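Local coordinates for protein flavin prenyltransferase UbiX (Methanocaldococcus jannaschii, PDB 6M8V) that binds FMN and probably joins a dimethylallyl group to it, without a metal, making the prenylated flavin cofactor of UbiD decarboxylases, at residues N125-H128 against L129-L133; K152-N155 against V156-I160. One frame throughout, in Å; residues are numbered along the deposited sequence.

Contact 1. Residues N125-H128 against L129-L133; sequences NSIH and LENML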
loop_
_atom_site.group_PDB
_atom_site.type_symbol
_atom_site.label_atom_id
_atom_site.label_comp_id
_atom_site.label_asym_id
_atom_site.label_seq_id
_atom_site.Cartn_x
_atom_site.Cartn_y
_atom_site.Cartn_z
ATOM N N ASN A 125 9.488 -0.911 19.258
ATOM C CA ASN A 125 9.946 -1.302 17.934
ATOM C C ASN A 125 8.826 -1.056 16.922
ATOM O O ASN A 125 7.738 -0.596 17.266
ATOM C CB ASN A 125 10.436 -2.757 17.917
ATOM C CG ASN A 125 9.346 -3.774 18.231
ATOM O OD1 ASN A 125 8.177 -3.612 17.864
ATOM N ND2 ASN A 125 9.741 -4.855 18.900
ATOM N N SER A 126 9.100 -1.372 15.654
ATOM C CA SER A 126 8.136 -1.098 14.591
ATOM C C SER A 126 6.889 -1.956 14.691
ATOM O O SER A 126 5.837 -1.560 14.180
ATOM C CB SER A 126 8.784 -1.310 13.229
ATOM O OG SER A 126 9.616 -0.211 12.915
ATOM N N ILE A 127 6.984 -3.124 15.319
ATOM C CA ILE A 127 5.809 -3.966 15.498
ATOM C C ILE A 127 4.848 -3.325 16.489
ATOM O O ILE A 127 3.637 -3.239 16.240
ATOM C CB ILE A 127 6.235 -5.380 15.934
ATOM C CG1 ILE A 127 7.165 -5.978 14.868
ATOM C CG2 ILE A 127 5.019 -6.263 16.130
ATOM C CD1 ILE A 127 7.703 -7.350 15.194
ATOM N N HIS A 128 5.372 -2.860 17.628
ATOM C CA HIS A 128 4.543 -2.125 18.579
ATOM C C HIS A 128 3.893 -0.927 17.906
ATOM O O HIS A 128 2.684 -0.702 18.036
ATOM C CB HIS A 128 5.386 -1.653 19.773
ATOM C CG HIS A 128 6.248 -2.720 20.373
ATOM N ND1 HIS A 128 7.496 -2.457 20.900
ATOM C CD2 HIS A 128 6.039 -4.047 20.548
ATOM C CE1 HIS A 128 8.023 -3.578 21.362
ATOM N NE2 HIS A 128 7.161 -4.558 21.158
ATOM N N LEU A 129 4.687 -0.139 17.181
ATOM C CA LEU A 129 4.169 1.100 16.612
ATOM C C LEU A 129 3.091 0.823 15.569
ATOM O O LEU A 129 2.076 1.523 15.516
ATOM C CB LEU A 129 5.318 1.916 16.021
ATOM C CG LEU A 129 6.237 2.505 17.099
ATOM C CD1 LEU A 129 7.581 2.965 16.531
ATOM C CD2 LEU A 129 5.536 3.668 17.806
ATOM N N GLU A 130 3.275 -0.209 14.746
ATOM C CA GLU A 130 2.253 -0.524 13.753
ATOM C C GLU A 130 0.992 -1.080 14.408
ATOM O O GLU A 130 -0.125 -0.821 13.940
ATOM C CB GLU A 130 2.804 -1.507 12.722
ATOM C CG GLU A 130 2.001 -1.543 11.428
ATOM C CD GLU A 130 0.881 -2.568 11.461
ATOM O OE1 GLU A 130 1.082 -3.644 12.065
ATOM O OE2 GLU A 130 -0.196 -2.304 10.881
ATOM N N ASN A 131 1.141 -1.861 15.476
ATOM C CA ASN A 131 -0.040 -2.355 16.178
ATOM C C ASN A 131 -0.812 -1.201 16.806
ATOM O O ASN A 131 -2.044 -1.169 16.755
ATOM C CB ASN A 131 0.365 -3.390 17.235
ATOM C CG ASN A 131 0.764 -4.726 16.623
ATOM O OD1 ASN A 131 0.389 -5.031 15.495
ATOM N ND2 ASN A 131 1.516 -5.531 17.372
ATOM N N MET A 132 -0.100 -0.220 17.366
ATOM C CA MET A 132 -0.765 0.959 17.917
ATOM C C MET A 132 -1.412 1.801 16.827
ATOM O O MET A 132 -2.542 2.278 16.991
ATOM C CB MET A 132 0.232 1.799 18.715
ATOM C CG MET A 132 0.660 1.155 20.031
ATOM S SD MET A 132 1.684 2.262 21.032
ATOM C CE MET A 132 3.321 1.722 20.546
ATOM N N LEU A 133 -0.706 2.004 15.711
ATOM C CA LEU A 133 -1.255 2.802 14.621
ATOM C C LEU A 133 -2.548 2.194 14.092
ATOM O O LEU A 133 -3.549 2.899 13.904
ATOM C CB LEU A 133 -0.220 2.928 13.502
ATOM C CG LEU A 133 -0.657 3.637 12.220
ATOM C CD1 LEU A 133 -1.109 5.070 12.523
ATOM C CD2 LEU A 133 0.471 3.614 11.168
#
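With CG2 of I127 anti to its backbone N and CG of N131 beside its own (chi1 -74°), the two side chains lie side by side one turn apart, pointing the same way, and I127 CG2 comes 3.8 Å from N131 ND2. M132 bends at its last torsion (chi3 -95°), which brings its methyl CE to 4.0 Å from H128 CB. Under these side chains the first turns wind regularly: N131 N reaches I127 O at 3.0 Å, while M132 N meets H128 O at 2.9 Å. The helix start is closed by N125. Its OD1 takes a straight bond from H128 N (2.9 Å) and a weak, bent one from I127 N, and its backbone O receives L129 N at 3.1 Å. The same OD1 hangs 3.2 Å above the centre of one face of the H128 ring, and D106 of the second subunit spans the pair, accepting from N125 ND2 with one carboxylate oxygen and from H128 NE2 with the other. N131 ND2 donates to the backbone O of N94 in that subunit. With a leucine in place of N131, the N94 carbonyl of the second subunit would probably lose this donor, at a place where the asparagine itself is buried. H128 also rests on M86, a residue of the FMN pocket, and its side chain comes within about 6 Å of the bound FMN. Here, then, is an asparagine N-cap opening the helix of a beta-alpha-beta crossover, the one between strands 114-119 and 141-142 of the parallel sheet, with its first turn beside the flavin site.

Contact 2. Residues K152-N155 against V156-I160; sequences KPKN and VNDII
D158 N is held twice by N155: OD1 takes it at 2.8 Å, nearly along the C=O axis, and the backbone O of N155 accepts a weak second bond at 3.2 Å. The amide gets there because CG of N155 stands between the backbone N and the carbonyl carbon (chi1 42°), a turn that folds OD1 over the open end of the helix. D158 answers in the other direction. Its OD2 receives K154 N at 2.8 Å through the anti lone pair, the one facing away from OD1, so the carboxylate reaches back past the N-cap residue to the one before it. Amide and carboxylate pass each other with their planes 38° apart, and N155 OD1 lies 3.3 Å from D158 CG. Behind this polar exchange is a greasy one: CB of P153 touches D158 CB at 3.6 Å and I159 CG1 at 3.7 Å, its ring meeting the isoleucine chain at a slant. The loop is thus folded against the first turn by both kinds of contact. In the assembly I159 packs on I159, and V156 on N155, of the third subunit; within the chain N157 OD1 has a weak bond to R18 on helix 13-22. Placed in the first turn, the negative charge of D158 lies where the helix dipole would probably favour it, and the two-way exchange ties up both the D158 amide at the helix start and the K154 amide in the loop, consistent with a firmly set beginning for helix 156-171.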
loop_
_atom_site.group_PDB
_atom_site.type_symbol
_atom_site.label_atom_id
_atom_site.label_comp_id
_atom_site.label_asym_id
_atom_site.label_seq_id
_atom_site.Cartn_x
_atom_site.Cartn_y
_atom_site.Cartn_z
ATOM N N LYS A 152 4.788 20.163 37.690
ATOM C CA LYS A 152 5.869 20.096 38.666
ATOM C C LYS A 152 5.567 19.053 39.733
ATOM O O LYS A 152 5.233 19.406 40.871
ATOM C CB LYS A 152 6.103 21.464 39.306
ATOM C CG LYS A 152 6.471 22.553 38.314
ATOM C CD LYS A 152 6.941 23.805 39.030
ATOM C CE LYS A 152 7.499 24.823 38.053
ATOM N NZ LYS A 152 6.522 25.900 37.715
ATOM N N PRO A 153 5.668 17.767 39.407
ATOM C CA PRO A 153 5.395 16.735 40.412
ATOM C C PRO A 153 6.421 16.779 41.531
ATOM O O PRO A 153 7.617 16.971 41.298
ATOM C CB PRO A 153 5.493 15.429 39.616
ATOM C CG PRO A 153 6.380 15.766 38.459
ATOM C CD PRO A 153 6.079 17.194 38.114
ATOM N N LYS A 154 5.934 16.614 42.760
ATOM C CA LYS A 154 6.795 16.596 43.932
ATOM C C LYS A 154 7.156 15.187 44.376
ATOM O O LYS A 154 8.065 15.025 45.198
ATOM C CB LYS A 154 6.126 17.345 45.092
ATOM C CG LYS A 154 5.956 18.834 44.844
ATOM C CD LYS A 154 7.208 19.418 44.208
ATOM C CE LYS A 154 7.230 20.934 44.285
ATOM N NZ LYS A 154 8.479 21.484 43.689
ATOM N N ASN A 155 6.484 14.173 43.845
ATOM C CA ASN A 155 6.703 12.801 44.274
ATOM C C ASN A 155 6.155 11.875 43.203
ATOM O O ASN A 155 5.515 12.313 42.244
ATOM C CB ASN A 155 6.028 12.526 45.618
ATOM C CG ASN A 155 4.647 13.140 45.702
ATOM O OD1 ASN A 155 3.766 12.819 44.906
ATOM N ND2 ASN A 155 4.450 14.033 46.668
ATOM N N VAL A 156 6.410 10.579 43.391
ATOM C CA VAL A 156 5.884 9.565 42.484
ATOM C C VAL A 156 4.369 9.678 42.381
ATOM O O VAL A 156 3.793 9.562 41.292
ATOM C CB VAL A 156 6.316 8.165 42.955
ATOM C CG1 VAL A 156 5.606 7.087 42.151
ATOM C CG2 VAL A 156 7.826 8.017 42.856
ATOM N N ASN A 157 3.705 9.943 43.509
ATOM C CA ASN A 157 2.246 9.994 43.536
ATOM C C ASN A 157 1.700 11.066 42.599
ATOM O O ASN A 157 0.665 10.863 41.952
ATOM C CB ASN A 157 1.769 10.242 44.966
ATOM C CG ASN A 157 0.664 9.296 45.385
ATOM O OD1 ASN A 157 -0.367 9.197 44.723
ATOM N ND2 ASN A 157 0.877 8.590 46.492
ATOM N N ASP A 158 2.372 12.221 42.520
ATOM C CA ASP A 158 1.937 13.269 41.599
ATOM C C ASP A 158 2.045 12.823 40.146
ATOM O O ASP A 158 1.245 13.240 39.301
ATOM C CB ASP A 158 2.766 14.535 41.799
ATOM C CG ASP A 158 2.438 15.263 43.087
ATOM O OD1 ASP A 158 1.312 15.103 43.608
ATOM O OD2 ASP A 158 3.318 16.005 43.571
ATOM N N ILE A 159 3.044 12.002 39.832
ATOM C CA ILE A 159 3.175 11.485 38.479
ATOM C C ILE A 159 2.045 10.513 38.174
ATOM O O ILE A 159 1.423 10.579 37.106
ATOM C CB ILE A 159 4.560 10.840 38.305
ATOM C CG1 ILE A 159 5.646 11.916 38.415
ATOM C CG2 ILE A 159 4.642 10.088 36.985
ATOM C CD1 ILE A 159 7.033 11.417 38.137
ATOM N N ILE A 160 1.736 9.618 39.120
ATOM C CA ILE A 160 0.667 8.643 38.912
ATOM C C ILE A 160 -0.679 9.341 38.760
ATOM O O ILE A 160 -1.522 8.931 37.954
ATOM C CB ILE A 160 0.640 7.619 40.063
ATOM C CG1 ILE A 160 2.040 7.066 40.322
ATOM C CG2 ILE A 160 -0.337 6.492 39.753
ATOM C CD1 ILE A 160 2.672 6.421 39.113
#

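In the fold
Contact 1 comes first along the chain, at the start of helix 126-137; the short strand 141-142, outermost in this chain's sheet, and a loop follow before contact 2 opens helix 156-171. Their centres are 29 Å apart and their nearest atoms about 18 Å, with no touch between them. Both nevertheless meet the third subunit of the twelve-chain assembly, and contact 1 meets the second as well. Contact 2 falls in the chain between Y150 and R166, both predicted to bind dimethylallyl phosphate; one helix start thus borders the flavin site and the other lies in the segment that probably carries the second substrate's ligands, and both are also built into subunit interfaces.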